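Local coordinates for outer membrane protein SusF (Bacteroides thetaiotaomicron, PDB 4FE9) that binds starch at the bacterial cell surface through its carbohydrate-binding modules, before the starch is transported into the periplasm for degradation, at residues T376-W381 and V386-F391; E101-K104 and V110-L113; S166-K171 and Y180-E185. All coordinates share one frame; numbering follows the deposited sequence.

Contact 1: residues T376-W381 and V386-F391. With NA (sodium ion), chain I.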
loop_
_atom_site.group_PDB
_atom_site.type_symbol
_atom_site.label_atom_id
_atom_site.label_comp_id
_atom_site.label_asym_id
_atom_site.label_seq_id
_atom_site.Cartn_x
_atom_site.Cartn_y
_atom_site.Cartn_z
ATOM N N THR A 376 -13.048 -17.442 32.693
ATOM C CA THR A 376 -13.909 -16.611 33.489
ATOM C C THR A 376 -14.925 -15.815 32.664
ATOM O O THR A 376 -15.765 -15.113 33.234
ATOM C CB THR A 376 -13.108 -15.673 34.415
ATOM O OG1 THR A 376 -12.451 -14.663 33.644
ATOM C CG2 THR A 376 -12.079 -16.444 35.202
ATOM N N SER A 377 -15.015 -16.121 31.369
ATOM C CA SER A 377 -15.838 -15.322 30.428
ATOM C C SER A 377 -17.050 -16.130 29.899
ATOM O O SER A 377 -17.150 -17.314 30.170
ATOM C CB SER A 377 -14.965 -14.835 29.261
ATOM O OG SER A 377 -14.993 -15.751 28.183
ATOM N N TYR A 378 -17.840 -15.534 28.989
ATOM C CA TYR A 378 -19.146 -16.120 28.570
ATOM C C TYR A 378 -19.051 -17.399 27.705
ATOM O O TYR A 378 -18.524 -17.381 26.575
ATOM C CB TYR A 378 -20.060 -15.040 27.913
ATOM C CG TYR A 378 -21.322 -15.588 27.229
ATOM C CD1 TYR A 378 -22.505 -15.841 27.959
ATOM C CD2 TYR A 378 -21.344 -15.808 25.846
ATOM C CE1 TYR A 378 -23.658 -16.369 27.320
ATOM C CE2 TYR A 378 -22.457 -16.374 25.209
ATOM C CZ TYR A 378 -23.619 -16.632 25.937
ATOM O OH TYR A 378 -24.720 -17.178 25.267
ATOM N N ASN A 379 -19.636 -18.486 28.197
ATOM C CA ASN A 379 -19.421 -19.816 27.607
ATOM C C ASN A 379 -17.921 -20.136 27.452
ATOM O O ASN A 379 -17.536 -20.916 26.575
ATOM C CB ASN A 379 -20.113 -19.944 26.226
ATOM C CG ASN A 379 -21.621 -20.153 26.330
ATOM O OD1 ASN A 379 -22.207 -20.046 27.411
ATOM N ND2 ASN A 379 -22.263 -20.401 25.184
ATOM N N GLY A 380 -17.091 -19.486 28.265
ATOM C CA GLY A 380 -15.670 -19.829 28.358
ATOM C C GLY A 380 -14.931 -19.515 27.067
ATOM O O GLY A 380 -15.085 -18.416 26.496
ATOM N N TRP A 381 -14.117 -20.470 26.618
ATOM C CA TRP A 381 -13.318 -20.308 25.406
ATOM C C TRP A 381 -14.201 -20.490 24.190
ATOM O O TRP A 381 -13.741 -20.416 23.053
ATOM C CB TRP A 381 -12.168 -21.346 25.367
ATOM C CG TRP A 381 -11.010 -21.014 26.276
ATOM C CD1 TRP A 381 -10.633 -21.689 27.410
ATOM C CD2 TRP A 381 -10.088 -19.913 26.140
ATOM N NE1 TRP A 381 -9.528 -21.090 27.973
ATOM C CE2 TRP A 381 -9.185 -19.986 27.231
ATOM C CE3 TRP A 381 -9.899 -18.917 25.170
ATOM C CZ2 TRP A 381 -8.101 -19.110 27.370
ATOM C CZ3 TRP A 381 -8.846 -18.012 25.333
ATOM C CH2 TRP A 381 -7.967 -18.111 26.433
ATOM N N VAL A 386 -16.931 -11.803 22.141
ATOM C CA VAL A 386 -18.359 -11.540 21.970
ATOM C C VAL A 386 -18.816 -10.409 22.853
ATOM O O VAL A 386 -18.037 -9.866 23.644
ATOM C CB VAL A 386 -19.209 -12.793 22.229
ATOM C CG1 VAL A 386 -19.036 -13.780 21.093
ATOM C CG2 VAL A 386 -18.824 -13.434 23.591
ATOM N N GLU A 387 -20.018 -9.914 22.568
ATOM C CA GLU A 387 -20.551 -8.704 23.214
ATOM C C GLU A 387 -20.547 -8.786 24.762
ATOM O O GLU A 387 -20.305 -7.793 25.440
ATOM C CB GLU A 387 -21.981 -8.448 22.703
ATOM C CG GLU A 387 -22.562 -7.075 23.044
ATOM C CD GLU A 387 -23.908 -6.820 22.322
ATOM O OE1 GLU A 387 -24.507 -7.802 21.810
ATOM O OE2 GLU A 387 -24.343 -5.641 22.248
ATOM N N GLN A 388 -20.851 -9.960 25.303
ATOM C CA GLN A 388 -20.909 -10.152 26.763
ATOM C C GLN A 388 -19.537 -10.037 27.431
ATOM O O GLN A 388 -19.428 -9.657 28.625
ATOM C CB GLN A 388 -21.518 -11.512 27.091
ATOM C CG GLN A 388 -22.829 -11.796 26.364
ATOM C CD GLN A 388 -22.617 -12.023 24.905
ATOM O OE1 GLN A 388 -21.918 -11.251 24.245
ATOM N NE2 GLN A 388 -23.175 -13.112 24.385
ATOM N N ASP A 389 -18.487 -10.372 26.673
ATOM C CA ASP A 389 -17.127 -10.364 27.214
ATOM C C ASP A 389 -16.468 -8.987 27.071
ATOM O O ASP A 389 -15.374 -8.744 27.601
ATOM C CB ASP A 389 -16.299 -11.494 26.572
ATOM C CG ASP A 389 -16.794 -12.897 26.994
ATOM O OD1 ASP A 389 -17.513 -12.996 28.006
ATOM O OD2 ASP A 389 -16.459 -13.900 26.337
ATOM N N LEU A 390 -17.255 -8.024 26.591
ATOM C CA LEU A 390 -16.769 -6.649 26.385
ATOM C C LEU A 390 -16.668 -5.847 27.682
ATOM O O LEU A 390 -17.518 -5.964 28.538
ATOM C CB LEU A 390 -17.687 -5.944 25.394
ATOM C CG LEU A 390 -17.202 -4.665 24.758
ATOM C CD1 LEU A 390 -16.363 -5.002 23.553
ATOM C CD2 LEU A 390 -18.408 -3.781 24.349
ATOM N N PHE A 391 -15.598 -5.071 27.849
ATOM C CA PHE A 391 -15.436 -4.256 29.037
ATOM C C PHE A 391 -16.238 -2.971 28.804
ATOM O O PHE A 391 -16.068 -2.313 27.762
ATOM C CB PHE A 391 -13.957 -3.845 29.235
ATOM C CG PHE A 391 -13.106 -4.855 29.997
ATOM C CD1 PHE A 391 -12.170 -4.402 30.912
ATOM C CD2 PHE A 391 -13.018 -6.179 29.568
ATOM C CE1 PHE A 391 -11.250 -5.285 31.508
ATOM C CE2 PHE A 391 -12.149 -7.088 30.215
ATOM C CZ PHE A 391 -11.265 -6.622 31.172
HETATM NA NA NA I . -16.253 -16.061 26.204
#
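Ser377 and Asp389 meet at a sodium ion, which Ser377 OG binds at 2.4 Å and Asp389 OD2 at 2.2 Å. Tyr378 O and Gly380 O, both 2.6 Å from the sodium ion, add two backbone carbonyls, and the carbonyl of Ala383, from the link between the segments, completes the five protein ligands. The carboxylate divides its work: while OD2 holds the metal, Asp389 OD1 takes the backbone N-H of Tyr378 on its syn lone pair at 2.7 Å, in a fairly straight bond (162°). Held at both oxygens, the carboxylate is probably fixed against turning about CB-CG. Ser377 OG is oriented further by a hydrogen bond with Gly374 O. A type II turn from Ser377 to Gly380, closed by Gly380 N to Ser377 O at 2.9 Å, places Tyr378 O and Gly380 O toward the ion. Farther out, the Tyr378 ring reaches Gln388 and Val386 of 386-391, its CG anti to the backbone N (chi1 170°). Gln388 NE2 lies over one ring face, offset toward the rim, 3.4 Å from Tyr378 CE2, and Val386 CG2 touches the ring obliquely. This is a loop-borne sodium site of mostly backbone oxygens, tying together the loop that follows strand 371-374 in the third carbohydrate-binding module.

Contact 2: residues E101-K104 and V110-L113; sequences EAYK and VREL
The Tyr103 ring carries Arg111 CD over the centre of one face and Glu112 O at its edge, in the ring plane. Arg111 CD stands 3.6 Å from the centroid of the Tyr103 ring and only 12° off the ring normal, a CH-pi contact made by the methylene next to the charged group. The guanidinium continues the same layer: its plane lies 4° from that of the ring, but it has slid past the ring toward the backbone side, with Tyr103 CB against its face and Arg111 NE 3.7 Å from Tyr103 CG. Arg111 CB reaches the far half of the ring, 3.6 Å from Tyr103 CE2. A bend at chi2 (-66°) folds the arginine chain back along the tyrosine, and the two side chains slide past each other in opposite directions. Arg111 NH2 also makes a weak hydrogen bond to Ser105 OG, in the connecting loop. At the end of the ring, Tyr103 OH donates to Glu112 O at 2.6 Å, in the carbonyl plane and on a lone pair; Asn73 ND2 adds a weak hydrogen bond to the same carbonyl. A water donates to the tyrosine hydroxyl and accepts from Glu112 N, 3.0 Å away, tying the phenol to both backbone polar groups of one strand residue. A phenylalanine here would probably leave Glu112 O without its short bond and the bridging water without its acceptor on this side. Glu112 sends its carboxylate away to Ser137 OG. Tyr103 sits directly before Lys104, whose positive phi closes helix 92-102 in a Schellman motif; the contact thus packs a capped helix end against the start of strand 111-122, at the surface of the N-terminal beta domain.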
loop_
_atom_site.group_PDB
_atom_site.type_symbol
_atom_site.label_atom_id
_atom_site.label_comp_id
_atom_site.label_asym_id
_atom_site.label_seq_id
_atom_site.Cartn_x
_atom_site.Cartn_y
_atom_site.Cartn_z
ATOM N N GLU A 101 1.903 1.956 -19.665
ATOM C CA GLU A 101 2.110 2.973 -18.617
ATOM C C GLU A 101 0.829 3.537 -18.024
ATOM O O GLU A 101 0.639 3.496 -16.812
ATOM C CB GLU A 101 2.987 4.107 -19.124
ATOM C CG GLU A 101 4.372 3.650 -19.437
ATOM C CD GLU A 101 5.231 3.478 -18.170
ATOM O OE1 GLU A 101 4.736 3.786 -17.040
ATOM O OE2 GLU A 101 6.408 3.048 -18.310
ATOM N N ALA A 102 -0.088 3.978 -18.877
ATOM C CA ALA A 102 -1.368 4.480 -18.402
ATOM C C ALA A 102 -2.024 3.530 -17.429
ATOM O O ALA A 102 -2.670 3.973 -16.486
ATOM C CB ALA A 102 -2.299 4.758 -19.557
ATOM N N TYR A 103 -2.006 2.225 -17.751
ATOM C CA TYR A 103 -2.721 1.251 -16.938
ATOM C C TYR A 103 -1.818 0.553 -15.916
ATOM O O TYR A 103 -2.244 -0.377 -15.251
ATOM C CB TYR A 103 -3.450 0.218 -17.820
ATOM C CG TYR A 103 -4.701 0.772 -18.500
ATOM C CD1 TYR A 103 -5.926 0.762 -17.844
ATOM C CD2 TYR A 103 -4.618 1.412 -19.745
ATOM C CE1 TYR A 103 -7.070 1.339 -18.422
ATOM C CE2 TYR A 103 -5.768 1.960 -20.360
ATOM C CZ TYR A 103 -6.988 1.932 -19.662
ATOM O OH TYR A 103 -8.127 2.453 -20.227
ATOM N N LYS A 104 -0.547 0.960 -15.870
ATOM C CA LYS A 104 0.495 0.273 -15.052
ATOM C C LYS A 104 0.437 -1.241 -15.192
ATOM O O LYS A 104 0.490 -1.961 -14.193
ATOM C CB LYS A 104 0.346 0.647 -13.573
ATOM C CG LYS A 104 0.566 2.132 -13.279
ATOM C CD LYS A 104 2.041 2.420 -13.059
ATOM C CE LYS A 104 2.287 3.902 -12.822
ATOM N NZ LYS A 104 2.615 4.568 -14.097
ATOM N N VAL A 110 -8.041 -5.903 -23.306
ATOM C CA VAL A 110 -8.448 -4.744 -24.153
ATOM C C VAL A 110 -8.520 -3.431 -23.339
ATOM O O VAL A 110 -9.265 -3.331 -22.363
ATOM C CB VAL A 110 -9.795 -4.994 -24.867
ATOM C CG1 VAL A 110 -10.171 -3.794 -25.712
ATOM C CG2 VAL A 110 -9.709 -6.256 -25.729
ATOM N N ARG A 111 -7.661 -2.476 -23.680
ATOM C CA ARG A 111 -7.569 -1.216 -22.923
ATOM C C ARG A 111 -8.172 -0.083 -23.739
ATOM O O ARG A 111 -7.815 0.118 -24.891
ATOM C CB ARG A 111 -6.092 -0.866 -22.613
ATOM C CG ARG A 111 -5.370 -1.919 -21.781
ATOM C CD ARG A 111 -5.970 -2.008 -20.386
ATOM N NE ARG A 111 -5.075 -2.768 -19.513
ATOM C CZ ARG A 111 -5.409 -3.221 -18.313
ATOM N NH1 ARG A 111 -6.657 -3.042 -17.845
ATOM N NH2 ARG A 111 -4.492 -3.854 -17.568
ATOM N N GLU A 112 -9.018 0.698 -23.110
ATOM C CA GLU A 112 -9.552 1.879 -23.746
ATOM C C GLU A 112 -8.568 3.085 -23.682
ATOM O O GLU A 112 -7.962 3.370 -22.646
ATOM C CB GLU A 112 -10.855 2.269 -23.097
ATOM C CG GLU A 112 -11.380 3.574 -23.609
ATOM C CD GLU A 112 -12.901 3.603 -23.628
ATOM O OE1 GLU A 112 -13.511 2.982 -22.719
ATOM O OE2 GLU A 112 -13.478 4.169 -24.596
ATOM N N LEU A 113 -8.454 3.782 -24.806
ATOM C CA LEU A 113 -7.713 5.012 -24.880
ATOM C C LEU A 113 -8.649 6.128 -25.372
ATOM O O LEU A 113 -9.139 6.080 -26.492
ATOM C CB LEU A 113 -6.574 4.862 -25.859
ATOM C CG LEU A 113 -5.533 3.778 -25.566
ATOM C CD1 LEU A 113 -4.647 3.550 -26.788
ATOM C CD2 LEU A 113 -4.701 4.213 -24.346
HETATM O O HOH W 1 -9.859 -0.066 -20.384
#

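Contact 3: residues S166-K171 and Y180-E185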
loop_
_atom_site.group_PDB
_atom_site.type_symbol
_atom_site.label_atom_id
_atom_site.label_comp_id
_atom_site.label_asym_id
_atom_site.label_seq_id
_atom_site.Cartn_x
_atom_site.Cartn_y
_atom_site.Cartn_z
ATOM N N SER A 166 21.743 -21.754 -5.728
ATOM C CA SER A 166 21.573 -20.588 -4.820
ATOM C C SER A 166 20.232 -19.862 -5.003
ATOM O O SER A 166 19.933 -18.909 -4.262
ATOM C CB SER A 166 22.712 -19.591 -4.999
ATOM O OG SER A 166 23.954 -20.263 -5.048
ATOM N N ALA A 167 19.480 -20.236 -6.037
ATOM C CA ALA A 167 18.224 -19.507 -6.369
ATOM C C ALA A 167 17.248 -19.537 -5.202
ATOM O O ALA A 167 17.177 -20.501 -4.507
ATOM C CB ALA A 167 17.586 -20.081 -7.615
ATOM N N GLN A 168 16.647 -18.406 -4.888
ATOM C CA GLN A 168 15.722 -18.338 -3.779
ATOM C C GLN A 168 14.276 -18.265 -4.249
ATOM O O GLN A 168 13.938 -17.423 -5.080
ATOM C CB GLN A 168 16.050 -17.144 -2.906
ATOM C CG GLN A 168 17.343 -17.361 -2.078
ATOM C CD GLN A 168 17.676 -16.167 -1.194
ATOM O OE1 GLN A 168 16.782 -15.443 -0.757
ATOM N NE2 GLN A 168 18.964 -16.012 -0.853
ATOM N N GLN A 169 13.427 -19.157 -3.742
ATOM C CA GLN A 169 12.041 -19.219 -4.214
ATOM C C GLN A 169 11.214 -18.069 -3.673
ATOM O O GLN A 169 11.205 -17.817 -2.476
ATOM C CB GLN A 169 11.358 -20.552 -3.861
ATOM C CG GLN A 169 10.095 -20.775 -4.676
ATOM C CD GLN A 169 9.528 -22.170 -4.525
ATOM O OE1 GLN A 169 9.904 -22.908 -3.619
ATOM N NE2 GLN A 169 8.541 -22.489 -5.335
ATOM N N MET A 170 10.414 -17.475 -4.546
ATOM C CA MET A 170 9.455 -16.450 -4.142
ATOM C C MET A 170 8.197 -17.077 -3.525
ATOM O O MET A 170 7.777 -18.143 -3.957
ATOM C CB MET A 170 9.069 -15.610 -5.366
ATOM C CG MET A 170 10.291 -15.067 -6.125
ATOM S SD MET A 170 9.858 -13.752 -7.300
ATOM C CE MET A 170 9.558 -12.379 -6.174
ATOM N N LYS A 171 7.636 -16.419 -2.503
ATOM C CA LYS A 171 6.389 -16.887 -1.855
ATOM C C LYS A 171 5.174 -16.341 -2.581
ATOM O O LYS A 171 5.020 -15.135 -2.713
ATOM C CB LYS A 171 6.327 -16.444 -0.365
ATOM C CG LYS A 171 7.394 -17.132 0.564
ATOM C CD LYS A 171 7.867 -18.473 -0.019
ATOM C CE LYS A 171 8.764 -19.243 0.964
ATOM N NZ LYS A 171 9.128 -18.405 2.156
ATOM N N TYR A 180 4.001 -12.579 -6.197
ATOM C CA TYR A 180 5.093 -13.336 -5.607
ATOM C C TYR A 180 6.060 -12.407 -4.893
ATOM O O TYR A 180 6.363 -11.311 -5.376
ATOM C CB TYR A 180 5.855 -14.109 -6.675
ATOM C CG TYR A 180 5.023 -15.073 -7.416
ATOM C CD1 TYR A 180 4.963 -16.408 -7.024
ATOM C CD2 TYR A 180 4.164 -14.643 -8.429
ATOM C CE1 TYR A 180 4.157 -17.318 -7.700
ATOM C CE2 TYR A 180 3.279 -15.529 -9.042
ATOM C CZ TYR A 180 3.311 -16.865 -8.701
ATOM O OH TYR A 180 2.517 -17.757 -9.364
ATOM N N ILE A 181 6.583 -12.870 -3.772
ATOM C CA ILE A 181 7.295 -12.019 -2.832
ATOM C C ILE A 181 8.600 -12.717 -2.444
ATOM O O ILE A 181 8.603 -13.925 -2.175
ATOM C CB ILE A 181 6.468 -11.823 -1.538
ATOM C CG1 ILE A 181 5.112 -11.196 -1.847
ATOM C CG2 ILE A 181 7.233 -10.995 -0.542
ATOM C CD1 ILE A 181 5.193 -9.790 -2.244
ATOM N N LEU A 182 9.655 -11.936 -2.248
ATOM C CA LEU A 182 10.823 -12.414 -1.526
ATOM C C LEU A 182 11.320 -11.339 -0.597
ATOM O O LEU A 182 11.634 -10.249 -1.024
ATOM C CB LEU A 182 11.954 -12.798 -2.490
ATOM C CG LEU A 182 13.140 -13.432 -1.797
ATOM C CD1 LEU A 182 12.889 -14.908 -1.564
ATOM C CD2 LEU A 182 14.445 -13.202 -2.571
ATOM N N GLU A 183 11.457 -11.684 0.669
ATOM C CA GLU A 183 12.128 -10.844 1.615
ATOM C C GLU A 183 13.544 -11.311 1.760
ATOM O O GLU A 183 13.795 -12.482 1.767
ATOM C CB GLU A 183 11.408 -10.894 2.954
ATOM C CG GLU A 183 9.931 -10.556 2.827
ATOM C CD GLU A 183 9.197 -10.657 4.147
ATOM O OE1 GLU A 183 9.318 -9.726 4.977
ATOM O OE2 GLU A 183 8.624 -11.728 4.410
ATOM N N ALA A 184 14.479 -10.387 1.732
ATOM C CA ALA A 184 15.874 -10.739 1.883
ATOM C C ALA A 184 16.560 -9.641 2.648
ATOM O O ALA A 184 16.009 -8.539 2.810
ATOM C CB ALA A 184 16.533 -10.929 0.497
ATOM N N GLU A 185 17.756 -9.922 3.137
ATOM C CA GLU A 185 18.565 -8.868 3.711
ATOM C C GLU A 185 19.946 -8.928 3.119
ATOM O O GLU A 185 20.541 -9.998 3.055
ATOM C CB GLU A 185 18.642 -9.008 5.236
ATOM C CG GLU A 185 19.411 -7.838 5.895
ATOM C CD GLU A 185 19.520 -7.964 7.410
ATOM O OE1 GLU A 185 19.002 -8.964 7.972
ATOM O OE2 GLU A 185 20.127 -7.058 8.041
HETATM O O HOH W 2 16.454 -14.094 1.433
#
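Lys171 and Ile181 exchange two backbone hydrogen bonds, as an antiparallel hydrogen-bonded pair. Lys171 N to Ile181 O is the shorter, 2.7 Å with a 158° angle at hydrogen; Ile181 N to Lys171 O is more bent. CA-H...O contacts accompany both bonds: Met170 CA lies 3.3 Å from Ile181 O, and Tyr180 CA approaches Lys171 O. Toward Gln168 the strands separate, and a water takes over the bridging, donating to Gln168 OE1 at 2.6 Å and to the backbone carbonyl of Glu183. Gln168 can reach it because its chain is extended beyond CG (chi2 -180°). The same OE1 lies 3.7 Å from Leu182 CD2, with the two side chains crossing at about a right angle. With its chain turned away from the backbone N at chi1 (-174°), Leu182 reaches back to 166-171 and sets CD1 3.5 Å from Gln169 O. Buried Met170 packs across Tyr180, with Met170 CB 3.8 Å from Tyr180 CB. A bend at chi3 brings the methyl Met170 CE over the backbone, 3.5 Å from Tyr180 O. Phe245 of strand 241-246 meets both side chains, while Tyr153 gives the Tyr180 ring an edge-to-face partner. Lys171 and Ile181 lie together on the other face of the sheet. The Met170 side chain is about 7 Å from that of Phe192, a D-glucose-binding residue. These segments belong to a beta hairpin, strands 168-172 and 179-186, in the middle of the antiparallel sheet of the first carbohydrate-binding module.

Overall arrangement
The three contacts share no elements and touch nowhere: contacts 2 and 3 come within about 14 Å at their nearest atoms, whereas the centres of contacts 1 and 2 are about 52 Å apart, on opposite sides of the chain's centre. Contact 2, at the surface of the N-terminal domain, centres on one tyrosine that joins a helix end to a strand. Contact 3 is partly buried and lies within a sheet, pairing backbones with apolar packing on one side and a water where the strands part. Contact 1, also partly buried, has neither helix nor strand; there a metal ion, helped by a side-chain-to-backbone hydrogen bond, takes the place of strand pairing.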